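Local coordinates for uncharacterized protein YqbN (Bacillus subtilis, PDB 3KLU) that is of unknown function but probably acts as a tail assembly chaperone of a phage or phage-like particle, at residues Arg115-Val119 and Gly120-Ala124; Ser78-Phe81 and Tyr82-Ala86. All coordinates share one frame; numbering follows the deposited sequence.

In the fold
Contact 2, residues 78-86, comes first along the chain and makes up most of helix 78-89, whose end leads into strand 90-92 of the three-stranded antiparallel sheet. Contact 1, residues 115-124, follows later and forms the corner between helices 109-116 and 120-133. The two centres lie about 15 Å apart, contact 1 near the surface and contact 2 partly buried, yet they touch directly: Tyr123 of the corner reaches Ala83, its OH 3.8 Å from Ala83 CB. Helix 78-89 also packs on helices 51-60 and 109-116, so both contacts belong to the same helical packing, within the part of the chain assigned to the XkdN-like tail assembly chaperone family.

Contact 1 of 2, residues Arg115-Val119 and Gly120-Ala124; sequences RVLSV and GGEYA
The carbonyl oxygen of Val119 takes two backbone N-H groups from the first turn of helix 120-133. Tyr123 N approaches in the carbonyl plane at 3.2 Å from Val119 O and makes the straighter bond, with an N-H...O angle of 162°; Glu122 N is nearer, 2.8 Å from the same oxygen, but its bond is bent and weak. This is a helix-loop-helix corner with Val119 at the N-cap position. Ahead of it, Leu117 leaves helix 109-116 as the centre of an inverse gamma turn, in which Ser118 N bonds weakly to Val116 O. Glu122 folds back from the new helix over Val119. With chi1 at -60° its CG lies beside the backbone N, and the extended chain beyond carries the carboxylate to the valine, where CD comes within 3.5 Å of Val119 CB. The polar end is anchored outside the corner, by a hydrogen bond between OE2 and Ser31 OG; OE1 also lies near Arg33, but its place is less certain. Leu117 packs with its CD2 against the Glu122 CB and with its CB at the edge of the Tyr123 ring. The Tyr123 side chain packs back on Val110, Ala113 and Lys114 of helix 109-116, and its ring meets that of Trp126. At the root of the side chain, Tyr123 CB sits 3.7 Å from Leu117 O.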
loop_
_atom_site.group_PDB
_atom_site.type_symbol
_atom_site.label_atom_id
_atom_site.label_comp_id
_atom_site.label_asym_id
_atom_site.label_seq_id
_atom_site.Cartn_x
_atom_site.Cartn_y
_atom_site.Cartn_z
ATOM N N ARG A 115 -7.458 5.450 -11.449
ATOM C CA ARG A 115 -8.464 4.955 -12.371
ATOM C C ARG A 115 -9.211 3.755 -11.778
ATOM O O ARG A 115 -10.401 3.603 -12.017
ATOM C CB ARG A 115 -7.804 4.635 -13.715
ATOM C CG ARG A 115 -7.138 5.895 -14.270
ATOM C CD ARG A 115 -6.489 5.717 -15.621
ATOM N NE ARG A 115 -5.890 6.989 -16.036
ATOM C CZ ARG A 115 -5.188 7.169 -17.163
ATOM N NH1 ARG A 115 -4.978 6.161 -17.996
ATOM N NH2 ARG A 115 -4.718 8.374 -17.477
ATOM N N VAL A 116 -8.555 2.921 -10.967
ATOM C CA VAL A 116 -9.257 1.778 -10.361
ATOM C C VAL A 116 -10.180 2.254 -9.229
ATOM O O VAL A 116 -11.341 1.888 -9.182
ATOM C CB VAL A 116 -8.292 0.718 -9.735
ATOM C CG1 VAL A 116 -9.125 -0.374 -9.006
ATOM C CG2 VAL A 116 -7.396 0.066 -10.818
ATOM N N LEU A 117 -9.653 3.048 -8.299
ATOM C CA LEU A 117 -10.466 3.568 -7.187
ATOM C C LEU A 117 -11.068 4.899 -7.706
ATOM O O LEU A 117 -10.762 5.990 -7.203
ATOM C CB LEU A 117 -9.552 3.805 -5.966
ATOM C CG LEU A 117 -8.872 2.510 -5.463
ATOM C CD1 LEU A 117 -7.675 2.821 -4.584
ATOM C CD2 LEU A 117 -9.857 1.681 -4.699
ATOM N N SER A 118 -11.913 4.796 -8.727
ATOM C CA SER A 118 -12.478 5.996 -9.358
ATOM C C SER A 118 -13.535 6.803 -8.604
ATOM O O SER A 118 -14.034 7.802 -9.112
ATOM C CB SER A 118 -12.986 5.641 -10.749
ATOM O OG SER A 118 -13.841 4.522 -10.685
ATOM N N VAL A 119 -13.891 6.360 -7.401
ATOM C CA VAL A 119 -14.815 7.093 -6.566
ATOM C C VAL A 119 -13.933 7.779 -5.520
ATOM O O VAL A 119 -13.190 7.114 -4.788
ATOM C CB VAL A 119 -15.805 6.165 -5.924
ATOM C CG1 VAL A 119 -16.613 6.908 -4.884
ATOM C CG2 VAL A 119 -16.729 5.615 -7.017
ATOM N N GLY A 120 -13.997 9.114 -5.491
ATOM C CA GLY A 120 -13.183 9.902 -4.600
ATOM C C GLY A 120 -12.909 9.292 -3.245
ATOM O O GLY A 120 -11.747 9.014 -2.888
ATOM N N GLY A 121 -13.984 9.099 -2.482
ATOM C CA GLY A 121 -13.868 8.541 -1.143
ATOM C C GLY A 121 -13.044 7.262 -1.083
ATOM O O GLY A 121 -12.270 7.102 -0.156
ATOM N N GLU A 122 -13.196 6.366 -2.061
ATOM C CA GLU A 122 -12.441 5.113 -2.056
ATOM C C GLU A 122 -10.949 5.407 -2.132
ATOM O O GLU A 122 -10.138 4.840 -1.412
ATOM C CB GLU A 122 -12.803 4.233 -3.261
ATOM C CG GLU A 122 -14.263 3.832 -3.348
ATOM C CD GLU A 122 -14.572 3.138 -4.679
ATOM O OE1 GLU A 122 -13.813 3.370 -5.660
ATOM O OE2 GLU A 122 -15.571 2.367 -4.746
ATOM N N TYR A 123 -10.587 6.285 -3.045
ATOM C CA TYR A 123 -9.198 6.606 -3.190
ATOM C C TYR A 123 -8.603 7.197 -1.907
ATOM O O TYR A 123 -7.483 6.851 -1.491
ATOM C CB TYR A 123 -9.024 7.598 -4.309
ATOM C CG TYR A 123 -7.582 7.836 -4.578
ATOM C CD1 TYR A 123 -6.839 6.927 -5.335
ATOM C CD2 TYR A 123 -6.937 8.938 -4.047
ATOM C CE1 TYR A 123 -5.455 7.126 -5.554
ATOM C CE2 TYR A 123 -5.557 9.153 -4.259
ATOM C CZ TYR A 123 -4.826 8.248 -5.010
ATOM O OH TYR A 123 -3.490 8.461 -5.233
ATOM N N ALA A 124 -9.347 8.101 -1.277
ATOM C CA ALA A 124 -8.846 8.750 -0.070
ATOM C C ALA A 124 -8.736 7.723 1.030
ATOM O O ALA A 124 -7.788 7.732 1.792
ATOM C CB ALA A 124 -9.777 9.890 0.349
#

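Contact 2 of 2, residues Ser78-Phe81 and Tyr82-Ala86; sequences SQRF and YARIA
Residues 78-81 run straight into 82-86 as one unbroken alpha-helix, and the backbone bonds link each residue to the one four places on. Tyr82 N to Ser78 O is the shortest of them at 2.7 Å and nearly linear, with an N-H...O angle of 173°; Ala83 N to Gln79 O and Ile85 N to Phe81 O are both 3.1 Å long. On the buried side, Ile85 lays its CD1 over one face of the Phe81 ring in a CH-pi contact, 3.9 Å from the ring centroid and set toward the rim. The extended end of Ile85 (chi2 179°) brings that methyl up to Phe81, where CZ and CE1 are its nearest atoms. Tyr82 meets the same phenyl ring obliquely, the two planes turned 40° apart and Tyr82 CE1 3.4 Å from Phe81 CD2. Ser78 CB lies well off the plane of the tyrosine ring, 3.8 Å from Tyr82 CE2. Three helices pack on helix 78-89: Phe81 presses on Ile54, Leu57 and Glu58 of helix 51-60, Ala83 and Ala86 face helix 120-133, and Arg80, Ala83 and Arg84 touch Val110 of helix 109-116. Arg80 and Arg84 pass obliquely, with Arg84 CD 3.7 Å from Arg80 NE. Each guanidinium has its own carboxylate partner, Arg80 NH2 in a salt bridge with Asp108 OD1 and Arg84 NH2 with Glu60 OE2, which probably offsets their like charges.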
loop_
_atom_site.group_PDB
_atom_site.type_symbol
_atom_site.label_atom_id
_atom_site.label_comp_id
_atom_site.label_asym_id
_atom_site.label_seq_id
_atom_site.Cartn_x
_atom_site.Cartn_y
_atom_site.Cartn_z
ATOM N N SER A 78 4.587 15.367 -1.296
ATOM C CA SER A 78 3.922 14.481 -0.348
ATOM C C SER A 78 2.875 13.618 -1.008
ATOM O O SER A 78 2.838 12.409 -0.821
ATOM C CB SER A 78 3.238 15.287 0.764
ATOM O OG SER A 78 4.066 16.324 1.248
ATOM N N GLN A 79 2.003 14.277 -1.747
ATOM C CA GLN A 79 0.913 13.644 -2.456
ATOM C C GLN A 79 1.418 12.377 -3.137
ATOM O O GLN A 79 0.885 11.282 -2.963
ATOM C CB GLN A 79 0.393 14.618 -3.520
ATOM C CG GLN A 79 -1.065 14.436 -3.921
ATOM C CD GLN A 79 -2.018 15.175 -2.990
ATOM O OE1 GLN A 79 -2.045 14.925 -1.779
ATOM N NE2 GLN A 79 -2.802 16.094 -3.552
ATOM N N ARG A 80 2.461 12.576 -3.923
ATOM C CA ARG A 80 3.092 11.544 -4.693
ATOM C C ARG A 80 3.773 10.514 -3.806
ATOM O O ARG A 80 3.705 9.316 -4.050
ATOM C CB ARG A 80 4.110 12.197 -5.590
ATOM C CG ARG A 80 4.754 11.270 -6.510
ATOM C CD ARG A 80 3.827 10.963 -7.623
ATOM N NE ARG A 80 4.405 9.924 -8.455
ATOM C CZ ARG A 80 3.779 9.354 -9.472
ATOM N NH1 ARG A 80 2.546 9.741 -9.780
ATOM N NH2 ARG A 80 4.386 8.392 -10.158
ATOM N N PHE A 81 4.460 11.014 -2.789
ATOM C CA PHE A 81 5.170 10.208 -1.803
ATOM C C PHE A 81 4.214 9.225 -1.139
ATOM O O PHE A 81 4.458 8.020 -1.126
ATOM C CB PHE A 81 5.770 11.153 -0.761
ATOM C CG PHE A 81 6.330 10.477 0.447
ATOM C CD1 PHE A 81 7.243 9.449 0.325
ATOM C CD2 PHE A 81 5.982 10.925 1.721
ATOM C CE1 PHE A 81 7.817 8.869 1.451
ATOM C CE2 PHE A 81 6.546 10.357 2.863
ATOM C CZ PHE A 81 7.474 9.319 2.729
ATOM N N TYR A 82 3.110 9.735 -0.617
ATOM C CA TYR A 82 2.149 8.877 0.048
ATOM C C TYR A 82 1.486 7.879 -0.887
ATOM O O TYR A 82 1.246 6.726 -0.530
ATOM C CB TYR A 82 1.102 9.740 0.751
ATOM C CG TYR A 82 1.713 10.547 1.855
ATOM C CD1 TYR A 82 2.673 9.976 2.675
ATOM C CD2 TYR A 82 1.343 11.875 2.091
ATOM C CE1 TYR A 82 3.263 10.689 3.710
ATOM C CE2 TYR A 82 1.931 12.612 3.139
ATOM C CZ TYR A 82 2.896 11.995 3.944
ATOM O OH TYR A 82 3.512 12.645 4.996
ATOM N N ALA A 83 1.213 8.331 -2.101
ATOM C CA ALA A 83 0.565 7.481 -3.075
ATOM C C ALA A 83 1.489 6.306 -3.372
ATOM O O ALA A 83 1.045 5.148 -3.423
ATOM C CB ALA A 83 0.250 8.279 -4.362
ATOM N N ARG A 84 2.770 6.598 -3.574
ATOM C CA ARG A 84 3.714 5.541 -3.868
ATOM C C ARG A 84 3.741 4.575 -2.682
ATOM O O ARG A 84 3.805 3.375 -2.870
ATOM C CB ARG A 84 5.117 6.105 -4.096
ATOM C CG ARG A 84 5.210 7.350 -4.944
ATOM C CD ARG A 84 5.435 7.073 -6.411
ATOM N NE ARG A 84 6.422 6.020 -6.655
ATOM C CZ ARG A 84 7.734 6.136 -6.487
ATOM N NH1 ARG A 84 8.267 7.275 -6.057
ATOM N NH2 ARG A 84 8.522 5.102 -6.772
ATOM N N ILE A 85 3.678 5.086 -1.454
ATOM C CA ILE A 85 3.696 4.202 -0.280
ATOM C C ILE A 85 2.502 3.230 -0.327
ATOM O O ILE A 85 2.648 1.990 -0.082
ATOM C CB ILE A 85 3.608 5.009 1.050
ATOM C CG1 ILE A 85 4.839 5.901 1.228
ATOM C CG2 ILE A 85 3.472 4.047 2.217
ATOM C CD1 ILE A 85 4.826 6.770 2.512
ATOM N N ALA A 86 1.328 3.801 -0.629
ATOM C CA ALA A 86 0.083 3.041 -0.719
ATOM C C ALA A 86 0.179 1.961 -1.797
ATOM O O ALA A 86 -0.184 0.793 -1.557
ATOM C CB ALA A 86 -1.109 3.996 -1.024
#